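Local coordinates for carbonic anhydrase (Porphyridium purpureum, PDB 1DDZ), which probably catalyses the reversible hydration of carbon dioxide to hydrogencarbonate and a proton, as a zinc-dependent beta-class carbonic anhydrase, at residues A[345-350]-A[364-369]; A[355-360]-A[406-411]. All coordinates share one frame; numbering follows the deposited sequence.

Contact 1. Residues A[345-350]-A[364-369]; sequences EVFVHR and LSVLQY
Phe347 reaches from strand 346-351, the outermost of its sheet within this chain, onto Val366 and Tyr369, a worked example of how a strand and the helix that follows it pack in an alpha/beta fold. Its first torsion (chi1 -158°) sets CG anti to the backbone N, carrying the ring off CB and out to the helix. Val366 CG1 approaches the ring obliquely, 3.8 Å from Phe347 CD2 and 3.5 Å from Phe347 CE2. At the far end Phe347 CZ comes within 3.2 Å of Tyr369 CD2, tight for two ring carbons, while Phe347 CE1 is 3.9 Å from Tyr369 CE2. The side chains cross at about a right angle, yet the ring planes are only 20° apart, displaced so that little of one ring lies over the other, with centroids 5.4 Å apart. Val366 spreads its other methyl, CG2, to His349, in an off-centre CH-pi contact 4.2 Å from the centroid of the imidazole. No hydrogen bond crosses; His349 ND1 turns instead to the carbonyl of Arg96. The short axes of strand 346-350 and helix 364-369 run nearly antiparallel, 9.4 Å apart, as expected in a beta-alpha-beta crossover, here leading on to strand 378-384. Neighbouring strand 323-328 offers Leu324 to both Phe347 and Val366, helix 147-161 touches Tyr369 through Ile148, and Asp76, a zinc ligand of the other half of the chain, packs against Phe347.

Contact 2. Residues A[355-360]-A[406-411]; sequences QCIHSD and LRHIRD
His408 is the residue of helix 407-411 that meets both Gln355 and Ile357 of the loop, and it illustrates how an aliphatic branch can cover a heteroaromatic face. With CG anti to its carbonyl carbon (chi1 -80°), the imidazole swings to the loop, and Ile357 CG1 stands over the centre of one ring face, 3.9 Å from the centroid and 11° off the normal: a well-centred CH-pi contact. The isoleucine spans the ring, its CD1 lying 3.4 Å from His408 ND1 and its CG2 4.0 Å from His408 NE2. A hydrogen bond from ND1 to the carbonyl of Trp405 helps fix the ring's rotation. A leucine in place of His408 would probably leave that carbonyl without this donor and Ile357 without a flat face to lie on. Gln355 crosses His408 obliquely, its NE2 3.0 Å from His408 CB, a close approach, and its amide plane 58° from the ring. The same NE2 donates to a water at 3.0 Å, which in turn donates a weak bond to His408 O. Next in sequence, Ile409 presents CD1 to the same amide, 3.8 Å from Gln355 NE2, and also packs on Leu433 of helix 426-447. Further on, Arg410 forms a salt bridge with Glu14 of the second subunit, and Asp411 a hydrogen bond with His358 of that subunit. Within this chain no direct hydrogen bond joins loop and helix, so the contact probably rests mainly on van der Waals packing, with the water as polar link, while Gln355 OE1 is satisfied by Asn437.

The segments alternate along the chain, 345-350, 355-360, 364-369 and 406-411, so contact 1 and contact 2 interlock rather than follow one another. Their centres lie about 17 Å apart within the second carbonic anhydrase half of the chain. The loop of contact 2 joins the strand and helix of contact 1, and Asp360 caps helix 361-373 by accepting a bond from the backbone N of Phe363. The contacts also meet directly: Leu364 CD1 is 3.6 Å from His358 O. Contact 1 borders Asp76 at one zinc site, whereas contact 2 lies nearer Cys387 at the other. The connection from strand 346-351 to helix 361-373 thus runs through both contacts, close to two zinc sites and to the second subunit.

Contact 1. Residues A[345-350]-A[364-369]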
loop_
_atom_site.group_PDB
_atom_site.type_symbol
_atom_site.label_atom_id
_atom_site.label_comp_id
_atom_site.label_asym_id
_atom_site.label_seq_id
_atom_site.Cartn_x
_atom_site.Cartn_y
_atom_site.Cartn_z
ATOM N N GLU A 345 -16.007 -23.060 0.218
ATOM C CA GLU A 345 -16.831 -22.702 -0.914
ATOM C C GLU A 345 -16.947 -21.200 -0.973
ATOM O O GLU A 345 -17.609 -20.651 -1.838
ATOM C CB GLU A 345 -18.173 -23.398 -0.873
ATOM C CG GLU A 345 -18.035 -24.840 -1.297
ATOM C CD GLU A 345 -19.353 -25.558 -1.428
ATOM O OE1 GLU A 345 -20.413 -24.923 -1.216
ATOM O OE2 GLU A 345 -19.321 -26.769 -1.751
ATOM N N VAL A 346 -16.259 -20.531 -0.053
ATOM C CA VAL A 346 -16.233 -19.079 -0.029
ATOM C C VAL A 346 -14.788 -18.581 0.101
ATOM O O VAL A 346 -13.996 -19.139 0.860
ATOM C CB VAL A 346 -17.261 -18.428 1.005
ATOM C CG1 VAL A 346 -18.030 -19.468 1.771
ATOM C CG2 VAL A 346 -16.610 -17.451 1.913
ATOM N N PHE A 347 -14.436 -17.662 -0.796
ATOM C CA PHE A 347 -13.123 -17.020 -0.878
ATOM C C PHE A 347 -13.242 -15.886 0.127
ATOM O O PHE A 347 -14.171 -15.096 0.027
ATOM C CB PHE A 347 -12.961 -16.466 -2.300
ATOM C CG PHE A 347 -11.541 -16.236 -2.724
ATOM C CD1 PHE A 347 -10.662 -17.302 -2.871
ATOM C CD2 PHE A 347 -11.090 -14.943 -3.010
ATOM C CE1 PHE A 347 -9.348 -17.080 -3.301
ATOM C CE2 PHE A 347 -9.776 -14.708 -3.441
ATOM C CZ PHE A 347 -8.903 -15.782 -3.586
ATOM N N VAL A 348 -12.297 -15.749 1.052
ATOM C CA VAL A 348 -12.392 -14.735 2.100
ATOM C C VAL A 348 -11.270 -13.722 2.259
ATOM O O VAL A 348 -10.089 -14.064 2.235
ATOM C CB VAL A 348 -12.576 -15.415 3.489
ATOM C CG1 VAL A 348 -12.756 -14.374 4.585
ATOM C CG2 VAL A 348 -13.756 -16.345 3.486
ATOM N N HIS A 349 -11.657 -12.466 2.490
ATOM C CA HIS A 349 -10.704 -11.389 2.727
ATOM C C HIS A 349 -11.120 -10.774 4.068
ATOM O O HIS A 349 -12.292 -10.526 4.293
ATOM C CB HIS A 349 -10.774 -10.336 1.613
ATOM C CG HIS A 349 -9.845 -9.172 1.813
ATOM N ND1 HIS A 349 -8.538 -9.322 2.234
ATOM C CD2 HIS A 349 -10.037 -7.841 1.661
ATOM C CE1 HIS A 349 -7.973 -8.133 2.336
ATOM N NE2 HIS A 349 -8.861 -7.216 1.995
ATOM N N ARG A 350 -10.179 -10.606 4.985
ATOM C CA ARG A 350 -10.485 -10.011 6.272
ATOM C C ARG A 350 -9.469 -9.000 6.653
ATOM O O ARG A 350 -8.265 -9.248 6.550
ATOM C CB ARG A 350 -10.517 -11.046 7.376
ATOM C CG ARG A 350 -11.687 -11.939 7.312
ATOM C CD ARG A 350 -11.770 -12.796 8.533
ATOM N NE ARG A 350 -12.914 -13.689 8.422
ATOM C CZ ARG A 350 -14.181 -13.300 8.547
ATOM N NH1 ARG A 350 -14.470 -12.028 8.803
ATOM N NH2 ARG A 350 -15.155 -14.182 8.387
ATOM N N LEU A 364 -7.884 -4.963 -3.517
ATOM C CA LEU A 364 -7.981 -5.059 -4.978
ATOM C C LEU A 364 -7.494 -6.383 -5.569
ATOM O O LEU A 364 -8.116 -6.935 -6.486
ATOM C CB LEU A 364 -7.251 -3.893 -5.621
ATOM C CG LEU A 364 -7.838 -2.521 -5.321
ATOM C CD1 LEU A 364 -6.905 -1.422 -5.805
ATOM C CD2 LEU A 364 -9.216 -2.410 -5.968
ATOM N N SER A 365 -6.409 -6.921 -5.017
ATOM C CA SER A 365 -5.849 -8.190 -5.487
ATOM C C SER A 365 -6.801 -9.349 -5.239
ATOM O O SER A 365 -6.984 -10.195 -6.111
ATOM C CB SER A 365 -4.472 -8.434 -4.851
ATOM O OG SER A 365 -3.559 -7.400 -5.243
ATOM N N VAL A 366 -7.419 -9.391 -4.059
ATOM C CA VAL A 366 -8.383 -10.457 -3.745
ATOM C C VAL A 366 -9.607 -10.307 -4.652
ATOM O O VAL A 366 -10.083 -11.294 -5.216
ATOM C CB VAL A 366 -8.859 -10.415 -2.263
ATOM C CG1 VAL A 366 -9.892 -11.472 -2.019
ATOM C CG2 VAL A 366 -7.699 -10.642 -1.302
ATOM N N LEU A 367 -10.091 -9.068 -4.803
ATOM C CA LEU A 367 -11.258 -8.749 -5.640
ATOM C C LEU A 367 -11.030 -9.205 -7.073
ATOM O O LEU A 367 -11.813 -9.982 -7.615
ATOM C CB LEU A 367 -11.505 -7.233 -5.657
ATOM C CG LEU A 367 -12.899 -6.608 -5.506
ATOM C CD1 LEU A 367 -12.925 -5.312 -6.254
ATOM C CD2 LEU A 367 -14.011 -7.511 -5.989
ATOM N N GLN A 368 -9.946 -8.740 -7.678
ATOM C CA GLN A 368 -9.630 -9.108 -9.054
ATOM C C GLN A 368 -9.527 -10.614 -9.231
ATOM O O GLN A 368 -10.134 -11.185 -10.143
ATOM C CB GLN A 368 -8.330 -8.457 -9.525
ATOM C CG GLN A 368 -8.068 -8.783 -10.981
ATOM C CD GLN A 368 -6.642 -8.564 -11.395
ATOM O OE1 GLN A 368 -5.752 -8.440 -10.555
ATOM N NE2 GLN A 368 -6.408 -8.527 -12.700
ATOM N N TYR A 369 -8.770 -11.256 -8.345
ATOM C CA TYR A 369 -8.605 -12.695 -8.407
ATOM C C TYR A 369 -9.968 -13.419 -8.380
ATOM O O TYR A 369 -10.214 -14.326 -9.175
ATOM C CB TYR A 369 -7.724 -13.178 -7.259
ATOM C CG TYR A 369 -7.389 -14.655 -7.382
ATOM C CD1 TYR A 369 -6.315 -15.069 -8.162
ATOM C CD2 TYR A 369 -8.151 -15.630 -6.744
ATOM C CE1 TYR A 369 -6.009 -16.405 -8.315
ATOM C CE2 TYR A 369 -7.851 -16.983 -6.889
ATOM C CZ TYR A 369 -6.770 -17.363 -7.675
ATOM O OH TYR A 369 -6.452 -18.698 -7.835
#

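Contact 2. Residues A[355-360]-A[406-411]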
loop_
_atom_site.group_PDB
_atom_site.type_symbol
_atom_site.label_atom_id
_atom_site.label_comp_id
_atom_site.label_asym_id
_atom_site.label_seq_id
_atom_site.Cartn_x
_atom_site.Cartn_y
_atom_site.Cartn_z
ATOM N N GLN A 355 -12.880 -3.009 5.619
ATOM C CA GLN A 355 -12.656 -1.888 4.705
ATOM C C GLN A 355 -12.408 -2.319 3.262
ATOM O O GLN A 355 -11.801 -3.379 3.004
ATOM C CB GLN A 355 -11.457 -1.062 5.151
ATOM C CG GLN A 355 -11.580 -0.364 6.482
ATOM C CD GLN A 355 -12.564 0.758 6.442
ATOM O OE1 GLN A 355 -13.777 0.539 6.451
ATOM N NE2 GLN A 355 -12.061 1.969 6.449
ATOM N N CYS A 356 -12.919 -1.507 2.337
ATOM C CA CYS A 356 -12.754 -1.721 0.897
ATOM C C CYS A 356 -12.268 -0.400 0.337
ATOM O O CYS A 356 -12.956 0.222 -0.471
ATOM C CB CYS A 356 -14.087 -2.092 0.233
ATOM S SG CYS A 356 -14.729 -3.655 0.740
ATOM N N ILE A 357 -11.103 0.039 0.803
ATOM C CA ILE A 357 -10.504 1.286 0.386
ATOM C C ILE A 357 -10.250 1.263 -1.124
ATOM O O ILE A 357 -9.831 0.238 -1.668
ATOM C CB ILE A 357 -9.244 1.524 1.211
ATOM C CG1 ILE A 357 -9.644 1.660 2.687
ATOM C CG2 ILE A 357 -8.480 2.719 0.707
ATOM C CD1 ILE A 357 -8.510 1.473 3.679
ATOM N N HIS A 358 -10.577 2.368 -1.803
ATOM C CA HIS A 358 -10.439 2.490 -3.262
ATOM C C HIS A 358 -9.110 2.009 -3.809
ATOM O O HIS A 358 -9.067 1.263 -4.785
ATOM C CB HIS A 358 -10.600 3.946 -3.725
ATOM C CG HIS A 358 -11.965 4.511 -3.512
ATOM N ND1 HIS A 358 -13.090 3.926 -4.037
ATOM C CD2 HIS A 358 -12.381 5.626 -2.871
ATOM C CE1 HIS A 358 -14.147 4.656 -3.737
ATOM N NE2 HIS A 358 -13.743 5.693 -3.029
ATOM N N SER A 359 -8.031 2.472 -3.183
ATOM C CA SER A 359 -6.688 2.149 -3.607
ATOM C C SER A 359 -5.947 1.087 -2.800
ATOM O O SER A 359 -4.751 0.976 -2.920
ATOM C CB SER A 359 -5.884 3.421 -3.611
ATOM O OG SER A 359 -6.211 4.164 -2.463
ATOM N N ASP A 360 -6.665 0.265 -2.042
ATOM C CA ASP A 360 -6.034 -0.769 -1.229
ATOM C C ASP A 360 -5.655 -2.011 -2.042
ATOM O O ASP A 360 -6.536 -2.763 -2.419
ATOM C CB ASP A 360 -6.972 -1.167 -0.105
ATOM C CG ASP A 360 -6.326 -2.121 0.864
ATOM O OD1 ASP A 360 -5.250 -1.789 1.373
ATOM O OD2 ASP A 360 -6.892 -3.188 1.136
ATOM N N LEU A 406 -7.835 3.507 10.226
ATOM C CA LEU A 406 -9.177 3.778 10.752
ATOM C C LEU A 406 -9.775 5.139 10.404
ATOM O O LEU A 406 -11.003 5.319 10.484
ATOM C CB LEU A 406 -9.224 3.549 12.276
ATOM C CG LEU A 406 -8.999 2.100 12.736
ATOM C CD1 LEU A 406 -8.877 1.992 14.246
ATOM C CD2 LEU A 406 -10.114 1.241 12.256
ATOM N N ARG A 407 -8.939 6.073 9.951
ATOM C CA ARG A 407 -9.417 7.403 9.565
ATOM C C ARG A 407 -10.493 7.322 8.486
ATOM O O ARG A 407 -11.306 8.231 8.328
ATOM C CB ARG A 407 -8.272 8.302 9.121
ATOM C CG ARG A 407 -7.539 8.954 10.260
ATOM C CD ARG A 407 -8.538 9.675 11.103
ATOM N NE ARG A 407 -7.944 10.590 12.058
ATOM C CZ ARG A 407 -8.136 10.535 13.376
ATOM N NH1 ARG A 407 -8.901 9.586 13.913
ATOM N NH2 ARG A 407 -7.603 11.481 14.152
ATOM N N HIS A 408 -10.524 6.207 7.768
ATOM C CA HIS A 408 -11.519 6.003 6.745
ATOM C C HIS A 408 -12.923 5.863 7.352
ATOM O O HIS A 408 -13.920 6.289 6.743
ATOM C CB HIS A 408 -11.163 4.778 5.910
ATOM C CG HIS A 408 -10.118 5.052 4.874
ATOM N ND1 HIS A 408 -8.814 4.623 5.000
ATOM C CD2 HIS A 408 -10.169 5.768 3.729
ATOM C CE1 HIS A 408 -8.107 5.078 3.980
ATOM N NE2 HIS A 408 -8.908 5.777 3.195
ATOM N N ILE A 409 -12.994 5.281 8.552
ATOM C CA ILE A 409 -14.274 5.122 9.242
ATOM C C ILE A 409 -14.712 6.489 9.755
ATOM O O ILE A 409 -15.897 6.781 9.817
ATOM C CB ILE A 409 -14.200 4.109 10.384
ATOM C CG1 ILE A 409 -14.264 2.698 9.820
ATOM C CG2 ILE A 409 -15.359 4.295 11.340
ATOM C CD1 ILE A 409 -13.040 1.922 10.092
ATOM N N ARG A 410 -13.744 7.347 10.044
ATOM C CA ARG A 410 -14.040 8.697 10.489
ATOM C C ARG A 410 -14.697 9.491 9.363
ATOM O O ARG A 410 -15.603 10.280 9.603
ATOM C CB ARG A 410 -12.777 9.393 10.974
ATOM C CG ARG A 410 -12.489 9.155 12.441
ATOM C CD ARG A 410 -13.541 9.820 13.314
ATOM N NE ARG A 410 -12.882 10.489 14.418
ATOM C CZ ARG A 410 -12.753 11.803 14.555
ATOM N NH1 ARG A 410 -13.272 12.651 13.681
ATOM N NH2 ARG A 410 -11.975 12.261 15.511
ATOM N N ASP A 411 -14.275 9.249 8.126
ATOM C CA ASP A 411 -14.865 9.927 6.967
ATOM C C ASP A 411 -16.336 9.551 6.843
ATOM O O ASP A 411 -17.181 10.364 6.475
ATOM C CB ASP A 411 -14.153 9.508 5.679
ATOM C CG ASP A 411 -12.767 10.096 5.548
ATOM O OD1 ASP A 411 -12.334 10.910 6.392
ATOM O OD2 ASP A 411 -12.099 9.733 4.573
HETATM O O HOH W 1 -14.533 3.614 5.830
#